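Local coordinates for putative protease (Parabacteroides distasonis ATCC 8503, PDB 3KD4), which is of unknown function but is thought to be a protease, made with a signal sequence that suggests export from the cytoplasm, at residues A[217-220]-A[221-225]; A[273-276]-A[277-280]; A[293-296]-A[297-301]; A[331-335]-A[336-340]; A[355-358]-A[359-363]. All blocks are in the same frame, centred on the assembly; numbering follows the deposited sequence. Where two conformers were deposited one is given.

Contact 1: A[217-220]-A[221-225]; sequences TLDK and RLKES. With PO4 (phosphate ion), chain E.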
loop_
_atom_site.group_PDB
_atom_site.type_symbol
_atom_site.label_atom_id
_atom_site.label_comp_id
_atom_site.label_asym_id
_atom_site.label_seq_id
_atom_site.Cartn_x
_atom_site.Cartn_y
_atom_site.Cartn_z
ATOM N N THR A 217 20.848 8.990 7.409
ATOM C CA THR A 217 20.859 8.263 8.663
ATOM C C THR A 217 20.433 6.798 8.502
ATOM O O THR A 217 21.064 5.898 9.057
ATOM C CB THR A 217 20.019 8.969 9.717
ATOM O OG1 THR A 217 20.692 10.216 10.015
ATOM C CG2 THR A 217 19.908 8.085 10.981
ATOM N N LEU A 218 19.371 6.562 7.754
ATOM C CA LEU A 218 18.936 5.196 7.495
ATOM C C LEU A 218 20.051 4.387 6.827
ATOM O O LEU A 218 20.379 3.268 7.240
ATOM C CB LEU A 218 17.666 5.175 6.649
ATOM C CG LEU A 218 17.073 3.811 6.254
ATOM C CD1 LEU A 218 16.716 2.954 7.508
ATOM C CD2 LEU A 218 15.842 3.992 5.353
ATOM N N ASP A 219 20.656 4.973 5.820
ATOM C CA ASP A 219 21.725 4.314 5.110
ATOM C C ASP A 219 22.882 3.938 6.035
ATOM O O ASP A 219 23.397 2.830 5.957
ATOM C CB ASP A 219 22.217 5.243 4.037
ATOM C CG ASP A 219 22.995 4.540 2.930
ATOM O OD1 ASP A 219 23.071 3.286 2.832
ATOM O OD2 ASP A 219 23.486 5.313 2.108
ATOM N N LYS A 220 23.277 4.862 6.917
ATOM C CA LYS A 220 24.405 4.602 7.832
ATOM C C LYS A 220 24.087 3.417 8.718
ATOM O O LYS A 220 24.923 2.582 8.939
ATOM C CB LYS A 220 24.737 5.816 8.705
ATOM C CG LYS A 220 25.429 6.916 7.925
ATOM C CD LYS A 220 25.603 8.236 8.732
ATOM C CE LYS A 220 26.027 9.414 7.794
ATOM N NZ LYS A 220 26.210 10.673 8.581
ATOM N N ARG A 221 22.866 3.378 9.218
ATOM C CA ARG A 221 22.419 2.312 10.096
ATOM C C ARG A 221 22.359 0.997 9.316
ATOM O O ARG A 221 22.729 -0.061 9.846
ATOM C CB ARG A 221 21.073 2.690 10.751
ATOM C CG ARG A 221 21.205 3.948 11.662
ATOM C CD ARG A 221 19.888 4.560 12.178
ATOM N NE ARG A 221 19.569 4.239 13.567
ATOM C CZ ARG A 221 18.527 3.509 13.925
ATOM N NH1 ARG A 221 17.739 3.021 12.999
ATOM N NH2 ARG A 221 18.270 3.250 15.188
ATOM N N LEU A 222 21.910 1.066 8.062
ATOM C CA LEU A 222 21.854 -0.146 7.237
ATOM C C LEU A 222 23.251 -0.725 7.077
ATOM O O LEU A 222 23.421 -1.948 7.125
ATOM C CB LEU A 222 21.238 0.128 5.878
ATOM C CG LEU A 222 19.734 0.369 5.856
ATOM C CD1 LEU A 222 19.229 0.506 4.442
ATOM C CD2 LEU A 222 18.996 -0.730 6.569
ATOM N N LYS A 223 24.239 0.164 6.920
ATOM C CA LYS A 223 25.626 -0.214 6.634
ATOM C C LYS A 223 26.420 -0.601 7.875
ATOM O O LYS A 223 27.535 -1.054 7.753
ATOM C CB LYS A 223 26.357 0.903 5.881
ATOM C CG LYS A 223 25.891 1.122 4.431
ATOM C CD LYS A 223 26.322 2.492 3.909
ATOM C CE LYS A 223 26.451 2.589 2.358
ATOM N NZ LYS A 223 25.271 2.243 1.448
ATOM N N GLU A 224 25.837 -0.467 9.051
ATOM C CA GLU A 224 26.514 -0.806 10.292
ATOM C C GLU A 224 26.937 -2.273 10.407
ATOM O O GLU A 224 27.931 -2.519 11.039
ATOM C CB GLU A 224 25.660 -0.456 11.514
ATOM C CG GLU A 224 25.766 1.002 11.965
ATOM C CD GLU A 224 24.718 1.383 13.011
ATOM O OE1 GLU A 224 24.052 0.468 13.561
ATOM O OE2 GLU A 224 24.546 2.605 13.268
ATOM N N SER A 225 26.201 -3.243 9.868
ATOM C CA SER A 225 26.740 -4.640 9.880
ATOM C C SER A 225 27.749 -4.862 8.740
ATOM O O SER A 225 27.582 -4.322 7.674
ATOM C CB SER A 225 25.645 -5.706 9.807
ATOM O OG SER A 225 24.782 -5.470 8.724
HETATM P P PO4 E . 26.974 13.392 6.055
HETATM O O1 PO4 E . 26.191 14.191 7.089
HETATM O O2 PO4 E . 28.426 13.854 6.030
HETATM O O3 PO4 E . 26.913 11.918 6.308
HETATM O O4 PO4 E . 26.508 13.610 4.623
HETATM O O HOH W 1 25.421 4.188 -0.560
#
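Asp219 and Lys223, four residues apart near the C-terminal end of helix 211-222, are joined by a salt bridge that the lysine reaches by running back over the turn. From Lys223 CB, 3.5 Å from Asp219 O, the chain passes CG at 3.4 Å from that same carbonyl oxygen. CD then moves to the carboxylate, 3.5 Å from Asp219 OD1, and CE stays beside this oxygen. A bend about the last bond (chi4 56°) turns the ammonium inward, and NZ closes on Asp219 OD1 at 2.8 Å. It meets the oxygen on its syn side, 24° out of the carboxylate plane. A water accepts from NZ and makes a weak, long bond to Asp219 OD2, so lysine, carboxylate and water form a small ring. Underneath, Leu222 N binds Leu218 O at 2.8 Å and Arg221 N binds Thr217 O, ordinary i to i+4 helix bonds. Along the helix side, Thr217 CG2 lies 3.7 Å from Arg221 CD, the two side chains running the same way; in the conformer described, NH1 of Arg221 bonds to Gly270 O. Lys220 stretches out fully extended, and its NZ gives a 2.7 Å hydrogen bond to O3 of a phosphate ion, probably from the crystallisation liquor. Another side of the turn is apolar: Leu218 and Leu222 both lean on Leu288 of helix 287-300, and Leu222 also touches Val273 and Leu358, which places this helix end between that helix and the hairpin of strands 353-357 and 362-363.

Contact 2: A[273-276]-A[277-280]; sequences VRDI and DTVL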
loop_
_atom_site.group_PDB
_atom_site.type_symbol
_atom_site.label_atom_id
_atom_site.label_comp_id
_atom_site.label_asym_id
_atom_site.label_seq_id
_atom_site.Cartn_x
_atom_site.Cartn_y
_atom_site.Cartn_z
ATOM N N VAL A 273 17.672 -2.671 11.059
ATOM C CA VAL A 273 17.693 -4.001 10.491
ATOM C C VAL A 273 18.468 -4.877 11.416
ATOM O O VAL A 273 19.282 -4.378 12.188
ATOM C CB VAL A 273 18.378 -3.994 9.104
ATOM C CG1 VAL A 273 17.444 -3.342 8.056
ATOM C CG2 VAL A 273 19.808 -3.335 9.123
ATOM N N ARG A 274 18.205 -6.184 11.375
ATOM C CA ARG A 274 19.114 -7.116 12.000
ATOM C C ARG A 274 20.409 -7.084 11.222
ATOM O O ARG A 274 20.481 -6.622 10.081
ATOM C CB ARG A 274 18.579 -8.539 12.012
ATOM C CG ARG A 274 17.412 -8.727 12.970
ATOM C CD ARG A 274 16.804 -10.104 12.767
ATOM N NE ARG A 274 16.075 -10.163 11.508
ATOM C CZ ARG A 274 15.844 -11.261 10.802
ATOM N NH1 ARG A 274 16.232 -12.467 11.214
ATOM N NH2 ARG A 274 15.192 -11.149 9.660
ATOM N N ASP A 275 21.448 -7.585 11.858
ATOM C CA ASP A 275 22.685 -7.802 11.181
ATOM C C ASP A 275 22.431 -8.543 9.860
ATOM O O ASP A 275 21.762 -9.563 9.856
ATOM C CB ASP A 275 23.545 -8.641 12.094
ATOM C CG ASP A 275 24.795 -9.030 11.460
ATOM O OD1 ASP A 275 25.705 -8.191 11.491
ATOM O OD2 ASP A 275 24.851 -10.149 10.920
ATOM N N ILE A 276 22.968 -8.040 8.747
ATOM C CA ILE A 276 22.541 -8.525 7.438
ATOM C C ILE A 276 22.877 -10.019 7.178
ATOM O O ILE A 276 22.099 -10.725 6.531
ATOM C CB ILE A 276 23.037 -7.598 6.326
ATOM C CG1 ILE A 276 22.216 -6.321 6.353
ATOM C CG2 ILE A 276 22.731 -8.137 4.944
ATOM C CD1 ILE A 276 20.757 -6.527 5.856
ATOM N N ASP A 277 24.014 -10.486 7.692
ATOM C CA ASP A 277 24.342 -11.923 7.621
ATOM C C ASP A 277 23.343 -12.788 8.405
ATOM O O ASP A 277 23.078 -13.913 8.041
ATOM C CB ASP A 277 25.771 -12.193 8.106
ATOM C CG ASP A 277 26.828 -11.742 7.115
ATOM O OD1 ASP A 277 26.512 -11.293 5.973
ATOM O OD2 ASP A 277 28.017 -11.820 7.499
ATOM N N THR A 278 22.796 -12.259 9.486
ATOM C CA THR A 278 21.792 -12.955 10.274
ATOM C C THR A 278 20.473 -13.036 9.503
ATOM O O THR A 278 19.790 -14.047 9.554
ATOM C CB THR A 278 21.547 -12.197 11.576
ATOM O OG1 THR A 278 22.771 -12.160 12.306
ATOM C CG2 THR A 278 20.483 -12.844 12.427
ATOM N N VAL A 279 20.118 -11.950 8.804
ATOM C CA VAL A 279 18.943 -11.948 7.931
ATOM C C VAL A 279 19.086 -13.084 6.949
ATOM O O VAL A 279 18.226 -13.957 6.872
ATOM C CB VAL A 279 18.760 -10.607 7.147
ATOM C CG1 VAL A 279 17.596 -10.733 6.168
ATOM C CG2 VAL A 279 18.522 -9.465 8.102
ATOM N N LEU A 280 20.200 -13.061 6.232
ATOM C CA LEU A 280 20.538 -14.070 5.223
ATOM C C LEU A 280 20.322 -15.486 5.804
ATOM O O LEU A 280 19.498 -16.233 5.296
ATOM C CB LEU A 280 21.972 -13.841 4.715
ATOM C CG LEU A 280 22.570 -14.810 3.665
ATOM C CD1 LEU A 280 21.867 -14.693 2.300
ATOM C CD2 LEU A 280 24.070 -14.590 3.514
HETATM O O HOH W 2 26.667 -8.716 8.685
#
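Asp275 OD2 is gripped by two groups of Thr278, its backbone N at 3.3 Å and its hydroxyl OG1 at 3.2 Å. Both donors come to the anti side of the oxygen but from opposite faces of the carboxylate plane, so the acid is clasped rather than met by a single flat bond. With CG anti to the backbone N (chi1 175°), Asp275 folds its carboxylate over the first turn. The other oxygen, OD1, takes a hydrogen bond of 3.0 Å from a water, which makes a weak bond to Asp277 N. The backbone bonds start the helix at the same place: Val279 N reaches Asp275 O at 3.1 Å, and Leu280 N reaches Ile276 O at 3.0 Å. Just before the cap, the Arg274 side chain runs forward beside the first turn. Val279 CG2 lies over one face of its guanidinium, 3.8 Å above the plane and toward the rim, while the charged end is held by a salt bridge to Glu289. Ile276 CD1, 4.3 Å from Val279 CG2, makes a loose apolar contact. An aspartate whose carboxylate accepts from the backbone N three residues on is a classic helix N-cap, and here it opens helix 276-282.

Contact 3: A[293-296]-A[297-301]; sequences LLNV and MLNAA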
loop_
_atom_site.group_PDB
_atom_site.type_symbol
_atom_site.label_atom_id
_atom_site.label_comp_id
_atom_site.label_asym_id
_atom_site.label_seq_id
_atom_site.Cartn_x
_atom_site.Cartn_y
_atom_site.Cartn_z
ATOM N N LEU A 293 19.823 -6.454 2.027
ATOM C CA LEU A 293 20.510 -7.703 1.679
ATOM C C LEU A 293 20.786 -7.798 0.158
ATOM O O LEU A 293 21.906 -8.096 -0.303
ATOM C CB LEU A 293 19.679 -8.903 2.150
ATOM C CG LEU A 293 20.291 -10.260 1.792
ATOM C CD1 LEU A 293 21.728 -10.345 2.370
ATOM C CD2 LEU A 293 19.411 -11.464 2.258
ATOM N N LEU A 294 19.756 -7.522 -0.620
ATOM C CA LEU A 294 19.857 -7.536 -2.072
ATOM C C LEU A 294 20.891 -6.483 -2.533
ATOM O O LEU A 294 21.769 -6.761 -3.328
ATOM C CB LEU A 294 18.460 -7.247 -2.630
ATOM C CG LEU A 294 18.199 -7.140 -4.129
ATOM C CD1 LEU A 294 18.593 -8.435 -4.872
ATOM C CD2 LEU A 294 16.719 -6.742 -4.366
ATOM N N ASN A 295 20.775 -5.261 -2.011
ATOM C CA ASN A 295 21.745 -4.205 -2.310
ATOM C C ASN A 295 23.202 -4.612 -1.988
ATOM O O ASN A 295 24.104 -4.440 -2.827
ATOM C CB ASN A 295 21.338 -2.942 -1.531
ATOM C CG ASN A 295 22.245 -1.769 -1.805
ATOM O OD1 ASN A 295 22.490 -1.410 -2.954
ATOM N ND2 ASN A 295 22.773 -1.189 -0.743
ATOM N N VAL A 296 23.428 -5.164 -0.803
ATOM C CA VAL A 296 24.775 -5.601 -0.399
ATOM C C VAL A 296 25.296 -6.686 -1.352
ATOM O O VAL A 296 26.434 -6.646 -1.803
ATOM C CB VAL A 296 24.775 -6.144 1.031
ATOM C CG1 VAL A 296 26.058 -6.940 1.328
ATOM C CG2 VAL A 296 24.568 -4.980 2.044
HETATM N N MSE A 297 24.435 -7.628 -1.695
HETATM C CA MSE A 297 24.860 -8.756 -2.524
HETATM C C MSE A 297 25.086 -8.302 -3.964
HETATM O O MSE A 297 26.103 -8.658 -4.579
HETATM C CB MSE A 297 23.836 -9.878 -2.438
HETATM C CG MSE A 297 23.819 -10.517 -1.090
HETATM SE SE MSE A 297 22.660 -12.112 -0.959
HETATM C CE MSE A 297 23.927 -13.351 -1.805
ATOM N N LEU A 298 24.155 -7.521 -4.517
ATOM C CA LEU A 298 24.373 -6.966 -5.871
ATOM C C LEU A 298 25.689 -6.194 -5.971
ATOM O O LEU A 298 26.498 -6.455 -6.861
ATOM C CB LEU A 298 23.222 -6.075 -6.315
ATOM C CG LEU A 298 21.891 -6.798 -6.530
ATOM C CD1 LEU A 298 20.760 -5.760 -6.698
ATOM C CD2 LEU A 298 21.971 -7.740 -7.726
ATOM N N ASN A 299 25.926 -5.266 -5.043
ATOM C CA ASN A 299 27.186 -4.517 -5.057
ATOM C C ASN A 299 28.405 -5.418 -4.940
ATOM O O ASN A 299 29.393 -5.199 -5.642
ATOM C CB ASN A 299 27.209 -3.443 -3.988
ATOM C CG ASN A 299 26.419 -2.211 -4.405
ATOM O OD1 ASN A 299 26.804 -1.517 -5.329
ATOM N ND2 ASN A 299 25.300 -1.962 -3.740
ATOM N N ALA A 300 28.328 -6.434 -4.085
ATOM C CA ALA A 300 29.465 -7.329 -3.885
ATOM C C ALA A 300 29.735 -8.094 -5.163
ATOM O O ALA A 300 30.879 -8.459 -5.430
ATOM C CB ALA A 300 29.221 -8.280 -2.692
ATOM N N ALA A 301 28.683 -8.326 -5.953
ATOM C CA ALA A 301 28.778 -9.019 -7.222
ATOM C C ALA A 301 29.200 -8.156 -8.411
ATOM O O ALA A 301 29.259 -8.665 -9.524
ATOM C CB ALA A 301 27.452 -9.714 -7.540
#
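Leu293 with Met297, a selenomethionine, and Leu294 with Leu298 form the apolar contacts near the end of helix 287-300. In each pair, the side chains lie side by side and point the same way: Leu293 CD1 touches Met297 SE at 3.9 Å, and Leu294 CG touches Leu298 CD1 at 3.9 Å. Met297 keeps CG anti to the carbonyl carbon (chi1 -69°), which sends the chain back toward Leu293, and a bend at chi3 turns its CE aside. Among the polar contacts, the helix bonds are Met297 N to Leu293 O, Leu298 N to Leu294 O at 2.8 Å, and Ala300 N to Val296 O. Asn295 O is shared. Asn299 N binds it at 3.0 Å and Asn299 ND2 at 2.9 Å, the two donors arriving from opposite faces of the carbonyl plane; ND2 stands above that plane, 47° out of it. The same amide also donates to Ser305 O, at the start of strand 305-312. The chemistry thus divides the helix: Leu294 and Met297 face Ile251 and Ile255 of helix 244-258, and Leu293 faces Ile276 and Leu280 of helix 276-282, whereas Asn299 folds back on its own helix and ties its C-terminal end to the adjoining strand.

Contact 4: A[331-335]-A[336-340]; sequences KATVD and GKDQY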
loop_
_atom_site.group_PDB
_atom_site.type_symbol
_atom_site.label_atom_id
_atom_site.label_comp_id
_atom_site.label_asym_id
_atom_site.label_seq_id
_atom_site.Cartn_x
_atom_site.Cartn_y
_atom_site.Cartn_z
ATOM N N LYS A 331 17.709 -0.164 -6.874
ATOM C CA LYS A 331 18.147 0.197 -8.209
ATOM C C LYS A 331 19.428 -0.599 -8.500
ATOM O O LYS A 331 20.339 -0.602 -7.673
ATOM C CB LYS A 331 18.442 1.709 -8.200
ATOM C CG LYS A 331 19.231 2.269 -9.326
ATOM C CD LYS A 331 19.277 3.815 -9.230
ATOM C CE LYS A 331 20.202 4.384 -8.151
ATOM N NZ LYS A 331 21.583 4.688 -8.624
ATOM N N ALA A 332 19.494 -1.258 -9.664
ATOM C CA ALA A 332 20.703 -1.979 -10.111
ATOM C C ALA A 332 21.119 -1.466 -11.485
ATOM O O ALA A 332 20.311 -1.405 -12.402
ATOM C CB ALA A 332 20.469 -3.472 -10.174
ATOM N N THR A 333 22.379 -1.084 -11.621
ATOM C CA THR A 333 22.880 -0.594 -12.910
ATOM C C THR A 333 23.531 -1.752 -13.654
ATOM O O THR A 333 24.537 -2.277 -13.194
ATOM C CB THR A 333 23.888 0.513 -12.715
ATOM O OG1 THR A 333 23.285 1.515 -11.900
ATOM C CG2 THR A 333 24.316 1.124 -14.072
ATOM N N VAL A 334 22.922 -2.159 -14.762
ATOM C CA VAL A 334 23.331 -3.336 -15.518
ATOM C C VAL A 334 23.785 -2.860 -16.906
ATOM O O VAL A 334 22.965 -2.351 -17.687
ATOM C CB VAL A 334 22.155 -4.321 -15.624
ATOM C CG1 VAL A 334 22.464 -5.476 -16.589
ATOM C CG2 VAL A 334 21.735 -4.824 -14.198
ATOM N N ASP A 335 25.082 -2.972 -17.196
ATOM C CA ASP A 335 25.627 -2.456 -18.475
ATOM C C ASP A 335 25.174 -0.997 -18.718
ATOM O O ASP A 335 24.659 -0.651 -19.779
ATOM C CB ASP A 335 25.198 -3.341 -19.653
ATOM C CG ASP A 335 25.476 -4.800 -19.421
ATOM O OD1 ASP A 335 26.560 -5.138 -18.869
ATOM O OD2 ASP A 335 24.615 -5.627 -19.811
ATOM N N GLY A 336 25.316 -0.153 -17.709
ATOM C CA GLY A 336 25.048 1.277 -17.894
ATOM C C GLY A 336 23.574 1.679 -17.903
ATOM O O GLY A 336 23.262 2.857 -18.142
ATOM N N LYS A 337 22.677 0.720 -17.656
ATOM C CA LYS A 337 21.220 0.975 -17.653
ATOM C C LYS A 337 20.586 0.466 -16.356
ATOM O O LYS A 337 20.738 -0.717 -15.993
ATOM C CB LYS A 337 20.523 0.277 -18.816
ATOM C CG LYS A 337 21.190 0.520 -20.204
ATOM C CD LYS A 337 20.336 -0.049 -21.346
ATOM C CE LYS A 337 21.143 -0.241 -22.627
ATOM N NZ LYS A 337 20.234 -0.576 -23.809
ATOM N N ASP A 338 19.829 1.336 -15.708
ATOM C CA ASP A 338 19.225 0.999 -14.452
ATOM C C ASP A 338 17.987 0.135 -14.592
ATOM O O ASP A 338 17.198 0.324 -15.482
ATOM C CB ASP A 338 18.873 2.264 -13.695
ATOM C CG ASP A 338 20.067 2.947 -13.127
ATOM O OD1 ASP A 338 21.179 2.352 -13.101
ATOM O OD2 ASP A 338 19.873 4.104 -12.674
ATOM N N GLN A 339 17.813 -0.806 -13.660
ATOM C CA GLN A 339 16.556 -1.512 -13.521
ATOM C C GLN A 339 16.213 -1.523 -12.054
ATOM O O GLN A 339 17.107 -1.416 -11.191
ATOM C CB GLN A 339 16.641 -2.944 -14.115
ATOM C CG GLN A 339 17.615 -3.853 -13.386
ATOM C CD GLN A 339 17.900 -5.130 -14.164
ATOM O OE1 GLN A 339 17.648 -6.218 -13.679
ATOM N NE2 GLN A 339 18.417 -4.993 -15.368
ATOM N N TYR A 340 14.925 -1.609 -11.774
ATOM C CA TYR A 340 14.414 -1.522 -10.412
ATOM C C TYR A 340 13.871 -2.863 -9.931
ATOM O O TYR A 340 13.157 -3.527 -10.663
ATOM C CB TYR A 340 13.336 -0.447 -10.325
ATOM C CG TYR A 340 13.845 0.875 -10.867
ATOM C CD1 TYR A 340 14.930 1.513 -10.266
ATOM C CD2 TYR A 340 13.274 1.470 -11.995
ATOM C CE1 TYR A 340 15.425 2.733 -10.754
ATOM C CE2 TYR A 340 13.749 2.700 -12.485
ATOM C CZ TYR A 340 14.837 3.313 -11.846
ATOM O OH TYR A 340 15.358 4.459 -12.336
#
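This is a tight two-residue beta hairpin, with strands 327-334 and 337-341 joined by a type I' turn over Asp335 and Gly336, at one edge of a five-stranded antiparallel sheet. Both corner residues have positive phi, a conformation that suits glycine well at Gly336. Next to the turn, Val334 N and Lys337 O bond at 2.9 Å and Lys337 N returns to Val334 O. Further along, Ala332 N bonds Gln339 O at 2.8 Å, and Gln339 N bonds Ala332 O. On the face of Val334 and Gln339, Val334 CG2 lies 3.5 Å from Gln339 NE2, whose amide is held by Gln245 of helix 244-258. On the other face, Lys331 curls over Asp338, its CD 3.5 Å from OD2; Lys331 NZ is 4.4 Å from Asp338 OD2, beyond a salt bridge, though the opposite charges probably attract. Lys331 CB also touches the Tyr340 ring obliquely, 4.1 Å from CD1. With its hydroxyl anti to the carbonyl carbon (chi1 -54°), Thr333 turns OG1 to Asp338 and donates at 2.6 Å to OD1, nearly along the carboxylate C-O bond.

Contact 5: A[355-358]-A[359-363]; sequences VVSL and SGTSI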
loop_
_atom_site.group_PDB
_atom_site.type_symbol
_atom_site.label_atom_id
_atom_site.label_comp_id
_atom_site.label_asym_id
_atom_site.label_seq_id
_atom_site.Cartn_x
_atom_site.Cartn_y
_atom_site.Cartn_z
ATOM N N VAL A 355 10.356 8.999 -5.879
ATOM C CA VAL A 355 11.324 7.953 -5.583
ATOM C C VAL A 355 12.655 8.625 -5.312
ATOM O O VAL A 355 13.109 9.454 -6.108
ATOM C CB VAL A 355 11.400 6.967 -6.739
ATOM C CG1 VAL A 355 12.490 5.900 -6.524
ATOM C CG2 VAL A 355 10.015 6.360 -6.954
ATOM N N VAL A 356 13.251 8.316 -4.166
ATOM C CA VAL A 356 14.527 8.939 -3.783
ATOM C C VAL A 356 15.497 7.890 -3.304
ATOM O O VAL A 356 15.134 7.061 -2.434
ATOM C CB VAL A 356 14.314 9.976 -2.671
ATOM C CG1 VAL A 356 15.623 10.722 -2.403
ATOM C CG2 VAL A 356 13.182 10.939 -3.013
ATOM N N SER A 357 16.723 7.880 -3.840
ATOM C CA SER A 357 17.754 6.982 -3.336
ATOM C C SER A 357 18.160 7.372 -1.885
ATOM O O SER A 357 17.961 8.507 -1.470
ATOM C CB SER A 357 18.987 7.041 -4.232
ATOM O OG SER A 357 19.679 8.254 -4.047
ATOM N N LEU A 358 18.707 6.437 -1.124
ATOM C CA LEU A 358 19.196 6.730 0.242
ATOM C C LEU A 358 20.364 7.716 0.305
ATOM O O LEU A 358 20.588 8.352 1.341
ATOM C CB LEU A 358 19.564 5.453 1.005
ATOM C CG LEU A 358 18.446 4.429 1.279
ATOM C CD1 LEU A 358 18.774 3.502 2.462
ATOM C CD2 LEU A 358 17.083 5.044 1.469
ATOM N N SER A 359 21.053 7.895 -0.811
ATOM C CA SER A 359 22.050 8.941 -0.933
ATOM C C SER A 359 21.382 10.254 -1.323
ATOM O O SER A 359 22.065 11.223 -1.488
ATOM C CB SER A 359 23.129 8.561 -1.954
ATOM O OG SER A 359 22.565 8.347 -3.232
ATOM N N GLY A 360 20.056 10.295 -1.484
ATOM C CA GLY A 360 19.332 11.564 -1.621
ATOM C C GLY A 360 18.944 12.111 -2.979
ATOM O O GLY A 360 18.491 13.259 -3.081
ATOM N N THR A 361 19.102 11.320 -4.030
ATOM C CA THR A 361 18.786 11.736 -5.389
ATOM C C THR A 361 17.370 11.310 -5.764
ATOM O O THR A 361 17.013 10.135 -5.667
ATOM C CB THR A 361 19.774 11.071 -6.380
ATOM O OG1 THR A 361 21.094 11.441 -6.011
ATOM C CG2 THR A 361 19.511 11.443 -7.890
ATOM N N SER A 362 16.564 12.287 -6.171
ATOM C CA SER A 362 15.244 12.026 -6.711
ATOM C C SER A 362 15.391 11.341 -8.083
ATOM O O SER A 362 16.312 11.626 -8.842
ATOM C CB SER A 362 14.470 13.328 -6.888
ATOM O OG SER A 362 14.415 14.025 -5.648
ATOM N N ILE A 363 14.503 10.408 -8.361
ATOM C CA ILE A 363 14.527 9.667 -9.632
ATOM C C ILE A 363 13.188 9.819 -10.345
ATOM O O ILE A 363 12.145 9.487 -9.803
ATOM C CB ILE A 363 14.802 8.204 -9.417
ATOM C CG1 ILE A 363 16.094 8.029 -8.632
ATOM C CG2 ILE A 363 14.873 7.464 -10.790
ATOM C CD1 ILE A 363 16.460 6.589 -8.348
HETATM O O HOH W 3 10.476 10.657 -8.249
#
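A beta hairpin turn connects strand 353-357 to the short, weakly bonded strand 362-363 at the edge of the five-stranded sheet, with Ser357 as its hub. Gly360 N donates to Ser357 O at 2.8 Å and closes a type I turn over Leu358 and Ser359. Ser357 N then passes Gly360 and binds Thr361 O at 2.9 Å. The serine hydroxyl, set between its own backbone N and carbonyl carbon (chi1 73°), swings across the mouth of the turn and accepts from Thr361 N at 3.1 Å. Ser357 is therefore bonded through N, O and OG. Ser359 OG lies 3.0 Å from Ser357 OG, and its hydroxyl is hydrogen-bonded to Glu306. Further out, Ile363 N reaches Val355 O at 2.8 Å, and a water bridges Val355 N and Ile363 O. Val356 CG1 fills the side of the loop, 3.6 Å from Gly360 C; Val356 also touches Leu215 of helix 211-222, as does Leu358. Gly360 sits at phi 98°, a conformation that favours glycine. A type I turn followed by such a glycine is the G1 beta bulge hairpin.

The five contacts belong to one helix-and-sheet region between the flanking beta-rich parts. Contacts 1 and 2 meet where Ser225 OG makes a probable 3.1 Å hydrogen bond to Ile276 N, centres about 12 Å apart. Contact 2 packs on contact 3 through Ile276 CG2 and Leu293 CD1, 3.5 Å apart, and contact 3 touches contact 4 more thinly, through Leu298 and Ala332. The two hairpins of contacts 4 and 5 share a sheet, Tyr340 OH lying 3.4 Å from Ile363 CG2. Contact 5 returns to contact 1, with Leu358 CD1 3.6 Å from Leu222 CD1. A phosphate at contact 1 and a glycerol about 4 Å from the side chain of Leu294 in contact 3 probably come from the crystallisation liquor.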